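Local coordinates for protein inosine-uridine nucleoside N-ribohydrolase (Xanthomonas oryzae pv. oryzae, PDB 4KL0) that binds calcium and probably hydrolyses N-glycosyl bonds of nucleosides, although its own substrate is not established, at residues Y46-K50 / V83-L89; L28-T34 / R59-V65. All coordinates share one frame; numbering follows the deposited sequence.

Contact 1 of 2, residues Y46-K50 / V83-L89; sequences YTIAK and VFDRLAL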
loop_
_atom_site.group_PDB
_atom_site.type_symbol
_atom_site.label_atom_id
_atom_site.label_comp_id
_atom_site.label_asym_id
_atom_site.label_seq_id
_atom_site.Cartn_x
_atom_site.Cartn_y
_atom_site.Cartn_z
ATOM N N TYR A 46 0.296 6.275 -2.831
ATOM C CA TYR A 46 0.119 7.689 -2.519
ATOM C C TYR A 46 -0.347 8.403 -3.795
ATOM O O TYR A 46 -1.203 9.321 -3.756
ATOM C CB TYR A 46 1.435 8.355 -2.078
ATOM C CG TYR A 46 2.144 7.728 -0.904
ATOM C CD1 TYR A 46 1.484 6.862 -0.030
ATOM C CD2 TYR A 46 3.467 7.982 -0.666
ATOM C CE1 TYR A 46 2.161 6.244 1.031
ATOM C CE2 TYR A 46 4.140 7.415 0.385
ATOM C CZ TYR A 46 3.497 6.542 1.238
ATOM O OH TYR A 46 4.236 5.960 2.230
ATOM N N THR A 47 0.245 7.987 -4.938
ATOM C CA THR A 47 -0.082 8.608 -6.245
ATOM C C THR A 47 -1.545 8.367 -6.650
ATOM O O THR A 47 -2.264 9.323 -6.951
ATOM C CB THR A 47 0.856 8.116 -7.324
ATOM O OG1 THR A 47 2.192 8.435 -6.925
ATOM C CG2 THR A 47 0.609 8.811 -8.664
ATOM N N ILE A 48 -1.998 7.110 -6.620
ATOM C CA ILE A 48 -3.427 6.937 -6.863
ATOM C C ILE A 48 -4.335 7.558 -5.820
ATOM O O ILE A 48 -5.433 7.973 -6.172
ATOM C CB ILE A 48 -3.859 5.522 -7.130
ATOM C CG1 ILE A 48 -3.737 4.639 -5.903
ATOM C CG2 ILE A 48 -3.016 4.903 -8.308
ATOM C CD1 ILE A 48 -4.521 3.328 -6.036
ATOM N N ALA A 49 -3.896 7.650 -4.558
ATOM C CA ALA A 49 -4.691 8.342 -3.536
ATOM C C ALA A 49 -4.868 9.809 -3.897
ATOM O O ALA A 49 -5.923 10.372 -3.598
ATOM C CB ALA A 49 -4.081 8.219 -2.152
ATOM N N LYS A 50 -3.857 10.442 -4.489
ATOM C CA LYS A 50 -4.031 11.842 -4.898
ATOM C C LYS A 50 -5.214 12.010 -5.821
ATOM O O LYS A 50 -6.020 12.931 -5.605
ATOM C CB LYS A 50 -2.772 12.380 -5.584
ATOM C CG LYS A 50 -2.973 13.629 -6.395
ATOM C CD LYS A 50 -3.447 14.786 -5.537
ATOM C CE LYS A 50 -3.706 15.979 -6.485
ATOM N NZ LYS A 50 -2.600 16.106 -7.522
ATOM N N VAL A 83 6.857 13.240 -1.124
ATOM C CA VAL A 83 5.998 12.819 -2.209
ATOM C C VAL A 83 4.624 13.481 -2.135
ATOM O O VAL A 83 4.151 14.032 -3.140
ATOM C CB VAL A 83 5.860 11.290 -2.238
ATOM C CG1 VAL A 83 4.734 10.836 -3.217
ATOM C CG2 VAL A 83 7.204 10.634 -2.597
ATOM N N PHE A 84 4.020 13.537 -0.945
ATOM C CA PHE A 84 2.744 14.267 -0.818
ATOM C C PHE A 84 2.858 15.742 -1.251
ATOM O O PHE A 84 1.970 16.243 -1.925
ATOM C CB PHE A 84 2.174 14.132 0.592
ATOM C CG PHE A 84 1.800 12.731 0.944
ATOM C CD1 PHE A 84 0.948 11.982 0.119
ATOM C CD2 PHE A 84 2.299 12.177 2.100
ATOM C CE1 PHE A 84 0.630 10.640 0.482
ATOM C CE2 PHE A 84 2.002 10.856 2.480
ATOM C CZ PHE A 84 1.150 10.122 1.670
ATOM N N ASP A 85 3.970 16.368 -0.893
ATOM C CA ASP A 85 4.225 17.764 -1.303
ATOM C C ASP A 85 4.240 17.907 -2.838
ATOM O O ASP A 85 3.596 18.803 -3.423
ATOM C CB ASP A 85 5.569 18.226 -0.754
ATOM C CG ASP A 85 5.565 18.483 0.750
ATOM O OD1 ASP A 85 4.483 18.576 1.403
ATOM O OD2 ASP A 85 6.699 18.609 1.267
ATOM N N ARG A 86 4.931 16.991 -3.516
ATOM C CA ARG A 86 5.039 16.990 -5.007
ATOM C C ARG A 86 3.753 16.557 -5.725
ATOM O O ARG A 86 3.575 16.756 -6.926
ATOM C CB ARG A 86 6.198 16.093 -5.405
ATOM C CG ARG A 86 7.502 16.703 -4.930
ATOM C CD ARG A 86 8.669 15.744 -5.132
ATOM N NE ARG A 86 9.977 16.354 -4.836
ATOM C CZ ARG A 86 10.482 16.548 -3.618
ATOM N NH1 ARG A 86 9.790 16.296 -2.522
ATOM N NH2 ARG A 86 11.697 17.086 -3.492
ATOM N N LEU A 87 2.854 15.921 -4.982
ATOM C CA LEU A 87 1.529 15.560 -5.501
ATOM C C LEU A 87 0.501 16.632 -5.134
ATOM O O LEU A 87 -0.674 16.449 -5.362
ATOM C CB LEU A 87 1.060 14.220 -4.874
ATOM C CG LEU A 87 1.834 12.961 -5.241
ATOM C CD1 LEU A 87 1.294 11.801 -4.350
ATOM C CD2 LEU A 87 1.701 12.633 -6.751
ATOM N N ALA A 88 0.935 17.760 -4.580
ATOM C CA ALA A 88 0.011 18.816 -4.119
ATOM C C ALA A 88 -1.073 18.254 -3.189
ATOM O O ALA A 88 -2.287 18.505 -3.347
ATOM C CB ALA A 88 -0.626 19.544 -5.297
ATOM N N LEU A 89 -0.613 17.437 -2.242
ATOM C CA LEU A 89 -1.412 17.064 -1.095
ATOM C C LEU A 89 -0.703 17.683 0.099
ATOM O O LEU A 89 -0.111 16.986 0.949
ATOM C CB LEU A 89 -1.447 15.559 -0.979
ATOM C CG LEU A 89 -2.300 14.855 -2.037
ATOM C CD1 LEU A 89 -2.007 13.335 -1.942
ATOM C CD2 LEU A 89 -3.813 15.151 -1.898
#
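Tyr46 and Phe84 face each other with CA atoms 7.3 Å apart, and Lys50 and Leu87 come closer still, where helix 41-54 packs against the C-terminal end of helix 70-86. That end is a Schellman motif: Leu89 N bonds to Phe84 O and Ala88 N to Asp85 O, with Ala88 at positive phi as the C-prime residue, a position more often held by glycine. Tyr46 supplies a broad apolar surface. Phe84 CZ sits 3.6 Å above one face of its ring, displaced toward the rim, and the two ring planes are inclined at 41°, while Val83 CG1 touches the edge of the tyrosine. The ring hydroxyl, otherwise costly to bury, probably bonds to Thr34 OG1. Leu87 reaches the backbone of helix 41-54, its CD1 3.6 Å from Tyr46 O. Lysine suits the margin because its long aliphatic chain can pack while its charged end reaches a polar partner: Lys50 CD lies 3.7 Å from Leu89 CD2. With CG anti to the backbone N (chi1 162°) and bends at chi2 and chi4, the chain turns toward Leu87, just beyond the helix. There Lys50 NZ donates to Leu87 O at 2.9 Å, tilted 33° from the carbonyl plane.

Contact 2 of 2, residues L28-T34 / R59-V65; sequences LDTLLFT and RLTDVVV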
loop_
_atom_site.group_PDB
_atom_site.type_symbol
_atom_site.label_atom_id
_atom_site.label_comp_id
_atom_site.label_asym_id
_atom_site.label_seq_id
_atom_site.Cartn_x
_atom_site.Cartn_y
_atom_site.Cartn_z
ATOM N N LEU A 28 -14.279 9.738 2.093
ATOM C CA LEU A 28 -13.975 8.947 3.279
ATOM C C LEU A 28 -12.651 9.410 3.893
ATOM O O LEU A 28 -11.601 9.249 3.268
ATOM C CB LEU A 28 -13.940 7.458 2.873
ATOM C CG LEU A 28 -13.677 6.447 4.021
ATOM C CD1 LEU A 28 -14.769 6.465 5.103
ATOM C CD2 LEU A 28 -13.480 5.034 3.497
ATOM N N ASP A 29 -12.643 9.927 5.120
ATOM C CA ASP A 29 -11.365 10.285 5.742
ATOM C C ASP A 29 -10.578 9.004 6.001
ATOM O O ASP A 29 -11.164 8.008 6.472
ATOM C CB ASP A 29 -11.572 11.041 7.056
ATOM C CG ASP A 29 -11.766 12.525 6.838
ATOM O OD1 ASP A 29 -11.816 12.952 5.661
ATOM O OD2 ASP A 29 -11.852 13.285 7.836
ATOM N N THR A 30 -9.269 9.037 5.700
ATOM C CA THR A 30 -8.464 7.800 5.637
ATOM C C THR A 30 -7.199 7.916 6.443
ATOM O O THR A 30 -6.488 8.919 6.339
ATOM C CB THR A 30 -8.116 7.460 4.158
ATOM O OG1 THR A 30 -9.322 7.195 3.419
ATOM C CG2 THR A 30 -7.201 6.232 4.077
ATOM N N LEU A 31 -6.925 6.884 7.256
ATOM C CA LEU A 31 -5.684 6.757 8.050
ATOM C C LEU A 31 -4.850 5.641 7.381
ATOM O O LEU A 31 -5.371 4.496 7.171
ATOM C CB LEU A 31 -5.980 6.323 9.496
ATOM C CG LEU A 31 -7.133 7.121 10.124
ATOM C CD1 LEU A 31 -7.434 6.541 11.542
ATOM C CD2 LEU A 31 -6.798 8.576 10.199
ATOM N N LEU A 32 -3.614 5.979 7.012
ATOM C CA LEU A 32 -2.749 5.064 6.240
ATOM C C LEU A 32 -1.511 4.711 7.061
ATOM O O LEU A 32 -0.855 5.573 7.662
ATOM C CB LEU A 32 -2.383 5.755 4.925
ATOM C CG LEU A 32 -1.543 4.994 3.930
ATOM C CD1 LEU A 32 -2.325 3.752 3.435
ATOM C CD2 LEU A 32 -1.184 5.868 2.670
ATOM N N PHE A 33 -1.161 3.414 7.050
ATOM C CA PHE A 33 0.006 2.884 7.756
ATOM C C PHE A 33 0.913 2.257 6.705
ATOM O O PHE A 33 0.460 1.398 5.947
ATOM C CB PHE A 33 -0.463 1.814 8.765
ATOM C CG PHE A 33 -1.445 2.348 9.754
ATOM C CD1 PHE A 33 -1.014 2.762 11.018
ATOM C CD2 PHE A 33 -2.786 2.414 9.420
ATOM C CE1 PHE A 33 -1.974 3.320 11.932
ATOM C CE2 PHE A 33 -3.730 2.965 10.328
ATOM C CZ PHE A 33 -3.268 3.386 11.600
ATOM N N THR A 34 2.146 2.755 6.561
ATOM C CA THR A 34 2.912 2.539 5.313
ATOM C C THR A 34 4.423 2.541 5.538
ATOM O O THR A 34 4.899 2.994 6.586
ATOM C CB THR A 34 2.529 3.661 4.360
ATOM O OG1 THR A 34 3.239 3.575 3.118
ATOM C CG2 THR A 34 2.803 5.017 4.966
ATOM N N ARG A 59 -10.165 11.302 1.719
ATOM C CA ARG A 59 -9.303 12.419 2.077
ATOM C C ARG A 59 -8.243 11.861 3.015
ATOM O O ARG A 59 -8.574 11.242 4.064
ATOM C CB ARG A 59 -10.082 13.608 2.639
ATOM C CG ARG A 59 -9.160 14.715 3.104
ATOM C CD ARG A 59 -9.933 15.892 3.703
ATOM N NE ARG A 59 -10.406 15.527 5.022
ATOM C CZ ARG A 59 -10.919 16.393 5.895
ATOM N NH1 ARG A 59 -11.009 17.687 5.572
ATOM N NH2 ARG A 59 -11.320 15.974 7.089
ATOM N N LEU A 60 -6.983 11.962 2.570
ATOM C CA LEU A 60 -5.875 11.280 3.299
ATOM C C LEU A 60 -5.418 12.230 4.383
ATOM O O LEU A 60 -4.672 13.194 4.100
ATOM C CB LEU A 60 -4.734 10.924 2.326
ATOM C CG LEU A 60 -3.560 10.150 2.869
ATOM C CD1 LEU A 60 -4.047 8.869 3.541
ATOM C CD2 LEU A 60 -2.595 9.889 1.696
ATOM N N THR A 61 -5.833 11.971 5.629
ATOM C CA THR A 61 -5.594 12.976 6.655
ATOM C C THR A 61 -4.297 12.735 7.440
ATOM O O THR A 61 -3.577 13.697 7.810
ATOM C CB THR A 61 -6.819 13.082 7.588
ATOM O OG1 THR A 61 -7.011 11.828 8.280
ATOM C CG2 THR A 61 -8.080 13.382 6.765
ATOM N N ASP A 62 -3.949 11.455 7.645
ATOM C CA ASP A 62 -2.844 11.111 8.525
ATOM C C ASP A 62 -2.160 9.877 7.974
ATOM O O ASP A 62 -2.820 8.955 7.512
ATOM C CB ASP A 62 -3.360 10.799 9.945
ATOM C CG ASP A 62 -4.063 12.011 10.588
ATOM O OD1 ASP A 62 -5.289 12.123 10.445
ATOM O OD2 ASP A 62 -3.376 12.831 11.237
ATOM N N VAL A 63 -0.861 9.900 8.023
ATOM C CA VAL A 63 -0.065 8.755 7.601
ATOM C C VAL A 63 0.979 8.468 8.674
ATOM O O VAL A 63 1.715 9.370 9.109
ATOM C CB VAL A 63 0.615 9.112 6.262
ATOM C CG1 VAL A 63 1.517 8.006 5.812
ATOM C CG2 VAL A 63 -0.439 9.371 5.201
ATOM N N VAL A 64 1.055 7.233 9.146
ATOM C CA VAL A 64 2.072 6.885 10.132
ATOM C C VAL A 64 2.996 5.831 9.489
ATOM O O VAL A 64 2.546 4.883 8.878
ATOM C CB VAL A 64 1.461 6.361 11.414
ATOM C CG1 VAL A 64 2.551 5.996 12.384
ATOM C CG2 VAL A 64 0.515 7.464 12.037
ATOM N N VAL A 65 4.289 6.055 9.588
ATOM C CA VAL A 65 5.284 5.309 8.775
ATOM C C VAL A 65 6.079 4.349 9.668
ATOM O O VAL A 65 6.586 4.725 10.766
ATOM C CB VAL A 65 6.270 6.331 8.127
ATOM C CG1 VAL A 65 7.406 5.636 7.430
ATOM C CG2 VAL A 65 5.507 7.246 7.147
#
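Asp29 swings CG beside its backbone N (chi1 -85°), while Arg59 runs extended through chi2 and then bends at chi3 (75°), which lays carboxylate and guanidinium side by side with their planes 22° apart. Arg59 NH2 meets the syn side of Asp29 OD2 at 2.8 Å, in the guanidinium plane, and Arg59 NE adds a weak bond to Asp29 OD1; opposite charges suit this outer end of the strand pair. Leu28 O takes two donors from opposite faces of its plane, Arg59 N and Thr30 OG1. The strands are the parallel pair of a beta-alpha-beta unit, connected through helix 41-54, within the Rossmann-like sheet. A beta bulge shifts the register by one residue between Thr30 and Leu31, and Thr61 N still reaches Thr30 O at 3.2 Å. Thr61 OG1 turns to Asp62 OD1, an oxygen also held by a salt bridge to Arg138. Beyond the bulge, Val64 N donates to Leu32 O at 2.9 Å. Apolar side chains suit the buried faces: Leu60 CD1 packs 3.8 Å from Leu32 CB on one, Phe33 CD1 against Val64 CB on the other, where Leu31 CD2 also lies alongside the Asp62 carboxylate. Thr34 directs OG1 anti to its N, toward Asp42 of the calcium site, leaving its methyl CG2 pressed tightly against Val63 CG1 at 3.4 Å.

How the contacts relate
The centres of contacts 1 and 2 lie about 12 Å apart, and their segments alternate along the chain: strand 28-34, helix 41-54, strand 58-65, helix 70-86. Contact 2 pairs the two strands, and contact 1 pairs helix 41-54 with the end of helix 70-86 and the residues after it, on one side of the sheet. They meet directly. Phe84 CE1 packs 3.5 Å from Leu60 CD2, so the ring bridges helix and sheet, and Tyr46 CE1 lies close to Leu32. The Tyr46-Thr34 hydroxyl pair, OH to OG1 2.7 Å, ties the two contacts together. The shared helix-sheet core thus continues into the second shell of the calcium site.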